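Side-chain contacts in HTH-type transcriptional regulator KdgR (Escherichia coli, PDB 1YSP), which represses transcription of genes for 2-keto-3-deoxygluconate transport and catabolism, the chain here being its C-terminal, IclR-type domain: residues A[64-67]-A[68-72]; A[154-157]-A[158-162]. All coordinates share one frame; numbering follows the deposited sequence.

Contact 1. Residues A[64-67]-A[68-72]; sequences GKVL and LAWRD
The last turn of helix 62-69 gives way here to the short connection into helix 73-80, and the four carbonyls from G64 to L67 are met in different ways. L68 N donates to G64 O at 3.2 Å and, weakly, to K65 O as well, while A69 N donates to K65 O at 2.9 Å; both main bonds are bent at the hydrogen. At V66 the ladder is interrupted by a water, which donates to V66 O (2.9 Å) and accepts from W70 N, taking the place of the direct helical bond. The indole lies beside this gap, with the water at its edge, in the ring plane. Its benzene part also turns an edge to V66, CE3 coming within 3.3 Å of V66 O and CZ3 within 3.8 Å of V66 CB. With CG anti to the carbonyl carbon (chi1 -75°), the ring is brought back alongside the preceding turn. R71 reaches back to the fourth carbonyl. Its chain bends at chi3 (-147°) and sets NE 2.9 Å from L67 O, which lies oblique to the guanidinium plane. V76 and I79 touch this side chain, and E75 forms a long, weak ion pair with NH2. With an alanine in place of R71, the L67 carbonyl would probably lose the nitrogen beside it and E75 its distant positive partner. L68, its CG 3.5 Å from G64 O, packs on L103, I79 and L80, while K65 NZ makes a salt bridge with E117. D72 follows as N-cap of helix 73-80. This is a helix-to-helix junction in the C-terminal domain of an IclR regulator, where a water bridges V66 O and W70 N as the first helix ends.

Contact 2. Residues A[154-157]-A[158-162]; sequences LQEY and VAMLH
Two torsions bring the M160 methyl back onto the preceding turn: CG of M160 lies anti to its carbonyl carbon (chi1 -65°), and a bend at chi3 (-82°) folds CE toward E156 and Y157. There CE sits in a notch, 3.4 Å from E156 CG and equally far from Y157 CD1, with E156 O also close. It approaches the tyrosine ring obliquely, the two side chains running side by side, whereas E156 crosses the methionine at a slant. L16 and T20 of helix 4-20 touch M160 too, so the methionine lies between helix 151-172 and helix 4-20. The tyrosine hydroxyl is hydrogen-bonded to E22 and R153, which fixes the far end of the ring, and F144 meets the ring with its plane steeply inclined. On another side of the helix L154 and V158 point the same way, CD1 of L154 touching CG2 of V158 at 3.9 Å; both rest on I125 and Y111, and L161 continues the buried face onto V127 and L140. That valine methyl also lies 3.2 Å from L154 O. Beneath the side chains the backbone ladder is unbroken, from V158 N to L154 O (2.8 Å) through to L161 N to Y157 O (2.9 Å). Such i to i+3 and i to i+4 side-chain contacts are those of a regular alpha-helix, here helix 151-172, laid against an antiparallel sheet with helix 4-20 alongside.

How the contacts relate
Contacts 1 and 2 come in series along the chain and lie on different helices of the same IclR C-terminal domain. Their centres are 19 Å apart and their nearest atoms about 6 Å, without touching; the W70 ring and H162 make that closest approach. Contact 1 joins the end of helix 62-69 to helices 73-80 and 96-109, whereas contact 2, well inside its helix, sets helix 151-172 on strands 123-130 and 136-142, next to helix 4-20. Contact 1 is the more buried and the nearer to the centre of the chain, about 9 Å against 13 Å, centre to centre.

Contact 1. Residues A[64-67]-A[68-72]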
ATOM      1  N   GLY A  64       3.939  -1.327   0.826  1.00 20.55           N
ATOM      2  CA  GLY A  64       5.240  -1.838   0.368  1.00 20.76           C
ATOM      3  C   GLY A  64       5.102  -2.583  -0.937  1.00 19.46           C
ATOM      4  O   GLY A  64       5.874  -2.358  -1.876  1.00 19.81           O
ATOM      5  N   LYS A  65       4.138  -3.479  -1.034  1.00 19.44           N
ATOM      6  CA  LYS A  65       3.936  -4.199  -2.280  1.00 18.59           C
ATOM      7  C   LYS A  65       3.665  -3.281  -3.467  1.00 20.21           C
ATOM      8  O   LYS A  65       4.183  -3.496  -4.576  1.00 20.31           O
ATOM      9  CB  LYS A  65       2.849  -5.222  -2.177  1.00 20.35           C
ATOM     10  CG  LYS A  65       3.283  -6.352  -1.158  1.00 19.21           C
ATOM     11  CD  LYS A  65       2.221  -7.429  -1.080  1.00 20.66           C
ATOM     12  CE  LYS A  65       2.443  -8.228   0.241  1.00 25.87           C
ATOM     13  NZ  LYS A  65       1.319  -9.228   0.505  1.00 29.07           N
ATOM     14  N   VAL A  66       2.837  -2.269  -3.254  1.00 21.24           N
ATOM     15  CA  VAL A  66       2.543  -1.418  -4.410  1.00 21.84           C
ATOM     16  C   VAL A  66       3.695  -0.482  -4.768  1.00 21.77           C
ATOM     17  O   VAL A  66       3.799  -0.093  -5.930  1.00 24.90           O
ATOM     18  CB  VAL A  66       1.155  -0.603  -4.296  1.00 22.76           C
ATOM     19  CG1 VAL A  66      -0.083  -1.549  -3.980  1.00 21.11           C
ATOM     20  CG2 VAL A  66       1.267   0.553  -3.396  1.00 24.95           C
ATOM     21  N   LEU A  67       4.558  -0.143  -3.814  1.00 22.36           N
ATOM     22  CA  LEU A  67       5.762   0.705  -4.072  1.00 23.32           C
ATOM     23  C   LEU A  67       6.843  -0.035  -4.861  1.00 24.91           C
ATOM     24  O   LEU A  67       7.705   0.586  -5.499  1.00 25.96           O
ATOM     25  CB  LEU A  67       6.374   1.210  -2.792  1.00 23.89           C
ATOM     26  CG  LEU A  67       5.657   2.330  -2.049  1.00 25.98           C
ATOM     27  CD1 LEU A  67       6.128   2.359  -0.591  1.00 29.67           C
ATOM     28  CD2 LEU A  67       5.889   3.685  -2.765  1.00 28.85           C
ATOM     29  N   LEU A  68       6.784  -1.349  -4.798  1.00 23.07           N
ATOM     30  CA  LEU A  68       7.668  -2.228  -5.590  1.00 24.77           C
ATOM     31  C   LEU A  68       7.120  -2.795  -6.867  1.00 24.88           C
ATOM     32  O   LEU A  68       7.916  -3.069  -7.790  1.00 27.30           O
ATOM     33  CB  LEU A  68       8.146  -3.423  -4.719  1.00 23.89           C
ATOM     34  CG  LEU A  68       8.894  -3.057  -3.432  1.00 22.39           C
ATOM     35  CD1 LEU A  68       9.258  -4.362  -2.588  1.00 21.37           C
ATOM     36  CD2 LEU A  68      10.178  -2.182  -3.643  1.00 25.55           C
ATOM     37  N   ALA A  69       5.805  -3.070  -6.937  1.00 25.05           N
ATOM     38  CA  ALA A  69       5.216  -3.865  -8.028  1.00 25.54           C
ATOM     39  C   ALA A  69       5.363  -3.296  -9.444  1.00 28.20           C
ATOM     40  O   ALA A  69       5.460  -4.057 -10.392  1.00 28.81           O
ATOM     41  CB  ALA A  69       3.754  -4.256  -7.750  1.00 24.86           C
ATOM     42  N   TRP A  70       5.377  -1.983  -9.588  1.00 30.50           N
ATOM     43  CA  TRP A  70       5.521  -1.391 -10.934  1.00 33.97           C
ATOM     44  C   TRP A  70       6.996  -1.028 -11.289  1.00 36.34           C
ATOM     45  O   TRP A  70       7.269  -0.459 -12.373  1.00 36.03           O
ATOM     46  CB  TRP A  70       4.611  -0.148 -11.063  1.00 33.73           C
ATOM     47  CG  TRP A  70       3.140  -0.494 -11.217  1.00 35.83           C
ATOM     48  CD1 TRP A  70       2.445  -0.578 -12.382  1.00 36.84           C
ATOM     49  CD2 TRP A  70       2.208  -0.844 -10.167  1.00 35.34           C
ATOM     50  NE1 TRP A  70       1.155  -0.987 -12.134  1.00 37.52           N
ATOM     51  CE2 TRP A  70       0.976  -1.119 -10.781  1.00 36.81           C
ATOM     52  CE3 TRP A  70       2.307  -0.944  -8.770  1.00 34.71           C
ATOM     53  CZ2 TRP A  70      -0.160  -1.493 -10.055  1.00 34.90           C
ATOM     54  CZ3 TRP A  70       1.166  -1.297  -8.038  1.00 32.70           C
ATOM     55  CH2 TRP A  70      -0.042  -1.582  -8.697  1.00 34.91           C
ATOM     56  N   ARG A  71       7.923  -1.342 -10.389  1.00 37.01           N
ATOM     57  CA  ARG A  71       9.319  -0.917 -10.539  1.00 40.18           C
ATOM     58  C   ARG A  71      10.099  -1.852 -11.415  1.00 41.70           C
ATOM     59  O   ARG A  71       9.711  -3.020 -11.582  1.00 40.99           O
ATOM     60  CB  ARG A  71      10.031  -0.824  -9.198  1.00 40.04           C
ATOM     61  CG  ARG A  71       9.826   0.438  -8.484  1.00 40.89           C
ATOM     62  CD  ARG A  71      10.918   0.560  -7.476  1.00 42.97           C
ATOM     63  NE  ARG A  71      10.461   1.256  -6.294  1.00 44.65           N
ATOM     64  CZ  ARG A  71      10.544   2.568  -6.102  1.00 49.34           C
ATOM     65  NH1 ARG A  71      10.076   3.083  -4.973  1.00 50.32           N
ATOM     66  NH2 ARG A  71      11.086   3.370  -7.018  1.00 49.49           N
ATOM     67  N   ASP A  72      11.195  -1.323 -11.994  1.00 45.03           N
ATOM     68  CA  ASP A  72      12.150  -2.149 -12.732  1.00 48.06           C
ATOM     69  C   ASP A  72      12.558  -3.257 -11.764  1.00 48.57           C
ATOM     70  O   ASP A  72      12.931  -2.975 -10.620  1.00 49.20           O
ATOM     71  CB  ASP A  72      13.360  -1.309 -13.210  1.00 48.87           C
ATOM     72  CG  ASP A  72      14.517  -2.165 -13.793  1.00 52.58           C
ATOM     73  OD1 ASP A  72      14.278  -3.047 -14.663  1.00 56.62           O
ATOM     74  OD2 ASP A  72      15.682  -1.937 -13.379  1.00 55.38           O
TER
HETATM   75  O   HOH W   1       5.852   0.068  -7.943  1.00 27.28           O

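Contact 2. Residues A[154-157]-A[158-162]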
ATOM      1  N   LEU A 154     -14.135  -5.982  -0.465  1.00 33.01           N
ATOM      2  CA  LEU A 154     -12.805  -5.789  -1.088  1.00 31.54           C
ATOM      3  C   LEU A 154     -12.893  -5.008  -2.413  1.00 31.00           C
ATOM      4  O   LEU A 154     -12.187  -4.011  -2.603  1.00 28.52           O
ATOM      5  CB  LEU A 154     -12.155  -7.152  -1.309  1.00 32.09           C
ATOM      6  CG  LEU A 154     -10.891  -7.132  -2.173  1.00 34.06           C
ATOM      7  CD1 LEU A 154      -9.849  -6.359  -1.433  1.00 37.71           C
ATOM      8  CD2 LEU A 154     -10.437  -8.554  -2.422  1.00 38.06           C
ATOM      9  N   GLN A 155     -13.761  -5.445  -3.324  1.00 30.45           N
ATOM     10  CA  GLN A 155     -13.884  -4.785  -4.614  1.00 31.71           C
ATOM     11  C   GLN A 155     -14.381  -3.320  -4.498  1.00 31.05           C
ATOM     12  O   GLN A 155     -13.887  -2.436  -5.216  1.00 30.79           O
ATOM     13  CB  GLN A 155     -14.699  -5.647  -5.613  1.00 33.04           C
ATOM     14  CG  GLN A 155     -13.969  -6.971  -6.074  1.00 37.10           C
ATOM     15  CD  GLN A 155     -12.634  -6.739  -6.823  1.00 42.41           C
ATOM     16  OE1 GLN A 155     -12.560  -5.917  -7.752  1.00 47.29           O
ATOM     17  NE2 GLN A 155     -11.572  -7.473  -6.421  1.00 42.39           N
ATOM     18  N   GLU A 156     -15.325  -3.061  -3.594  1.00 30.55           N
ATOM     19  CA  GLU A 156     -15.798  -1.680  -3.352  1.00 30.39           C
ATOM     20  C   GLU A 156     -14.649  -0.816  -2.781  1.00 28.70           C
ATOM     21  O   GLU A 156     -14.404   0.312  -3.228  1.00 26.64           O
ATOM     22  CB  GLU A 156     -16.988  -1.704  -2.394  1.00 31.03           C
ATOM     23  CG  GLU A 156     -17.437  -0.314  -1.885  1.00 33.26           C
ATOM     24  CD  GLU A 156     -18.925  -0.240  -1.504  1.00 35.31           C
ATOM     25  OE1 GLU A 156     -19.767  -0.899  -2.160  1.00 41.03           O
ATOM     26  OE2 GLU A 156     -19.242   0.480  -0.536  1.00 43.98           O
ATOM     27  N   TYR A 157     -13.873  -1.396  -1.857  1.00 27.97           N
ATOM     28  CA  TYR A 157     -12.727  -0.683  -1.245  1.00 27.12           C
ATOM     29  C   TYR A 157     -11.677  -0.384  -2.299  1.00 27.30           C
ATOM     30  O   TYR A 157     -11.124   0.713  -2.310  1.00 27.50           O
ATOM     31  CB  TYR A 157     -12.108  -1.480  -0.078  1.00 25.95           C
ATOM     32  CG  TYR A 157     -12.830  -1.340   1.234  1.00 25.89           C
ATOM     33  CD1 TYR A 157     -14.132  -0.797   1.311  1.00 26.25           C
ATOM     34  CD2 TYR A 157     -12.249  -1.793   2.404  1.00 25.10           C
ATOM     35  CE1 TYR A 157     -14.787  -0.718   2.492  1.00 27.24           C
ATOM     36  CE2 TYR A 157     -12.916  -1.697   3.614  1.00 27.16           C
ATOM     37  CZ  TYR A 157     -14.189  -1.166   3.642  1.00 27.50           C
ATOM     38  OH  TYR A 157     -14.829  -1.069   4.841  1.00 28.85           O
ATOM     39  N   VAL A 158     -11.438  -1.327  -3.200  1.00 26.48           N
ATOM     40  CA  VAL A 158     -10.413  -1.162  -4.243  1.00 27.06           C
ATOM     41  C   VAL A 158     -10.871  -0.042  -5.194  1.00 27.66           C
ATOM     42  O   VAL A 158     -10.085   0.847  -5.573  1.00 25.55           O
ATOM     43  CB  VAL A 158     -10.150  -2.486  -5.000  1.00 26.05           C
ATOM     44  CG1 VAL A 158      -9.377  -2.253  -6.332  1.00 27.51           C
ATOM     45  CG2 VAL A 158      -9.420  -3.524  -4.076  1.00 23.30           C
ATOM     46  N   ALA A 159     -12.162  -0.075  -5.523  1.00 27.42           N
ATOM     47  CA  ALA A 159     -12.733   0.908  -6.452  1.00 28.74           C
ATOM     48  C   ALA A 159     -12.642   2.300  -5.854  1.00 27.89           C
ATOM     49  O   ALA A 159     -12.181   3.239  -6.538  1.00 27.27           O
ATOM     50  CB  ALA A 159     -14.178   0.536  -6.808  1.00 29.95           C
ATOM     51  N   MET A 160     -12.957   2.434  -4.565  1.00 26.96           N
ATOM     52  CA  MET A 160     -12.858   3.775  -3.934  1.00 28.51           C
ATOM     53  C   MET A 160     -11.399   4.243  -3.764  1.00 27.17           C
ATOM     54  O   MET A 160     -11.102   5.444  -3.864  1.00 25.69           O
ATOM     55  CB  MET A 160     -13.522   3.807  -2.567  1.00 27.17           C
ATOM     56  CG  MET A 160     -15.052   3.580  -2.600  1.00 30.08           C
ATOM     57  SD  MET A 160     -15.695   3.562  -0.908  1.00 35.73           S
ATOM     58  CE  MET A 160     -15.358   1.903  -0.401  1.00 29.79           C
ATOM     59  N   LEU A 161     -10.497   3.309  -3.428  1.00 24.35           N
ATOM     60  CA  LEU A 161      -9.037   3.653  -3.396  1.00 23.27           C
ATOM     61  C   LEU A 161      -8.565   4.177  -4.768  1.00 23.82           C
ATOM     62  O   LEU A 161      -7.822   5.169  -4.832  1.00 23.36           O
ATOM     63  CB  LEU A 161      -8.213   2.403  -2.997  1.00 22.41           C
ATOM     64  CG  LEU A 161      -8.217   2.155  -1.511  1.00 21.69           C
ATOM     65  CD1 LEU A 161      -7.606   0.741  -1.246  1.00 24.98           C
ATOM     66  CD2 LEU A 161      -7.428   3.221  -0.752  1.00 22.69           C
ATOM     67  N   HIS A 162      -8.934   3.477  -5.834  1.00 24.43           N
ATOM     68  CA  HIS A 162      -8.522   3.854  -7.190  1.00 26.92           C
ATOM     69  C   HIS A 162      -9.025   5.248  -7.559  1.00 27.29           C
ATOM     70  O   HIS A 162      -8.273   6.079  -8.097  1.00 27.85           O
ATOM     71  CB  HIS A 162      -8.990   2.839  -8.207  1.00 28.01           C
ATOM     72  CG  HIS A 162      -8.068   1.665  -8.346  1.00 30.69           C
ATOM     73  ND1 HIS A 162      -6.690   1.794  -8.345  1.00 35.48           N
ATOM     74  CD2 HIS A 162      -8.323   0.352  -8.538  1.00 34.91           C
ATOM     75  CE1 HIS A 162      -6.144   0.601  -8.498  1.00 34.81           C
ATOM     76  NE2 HIS A 162      -7.109  -0.289  -8.619  1.00 35.76           N
TER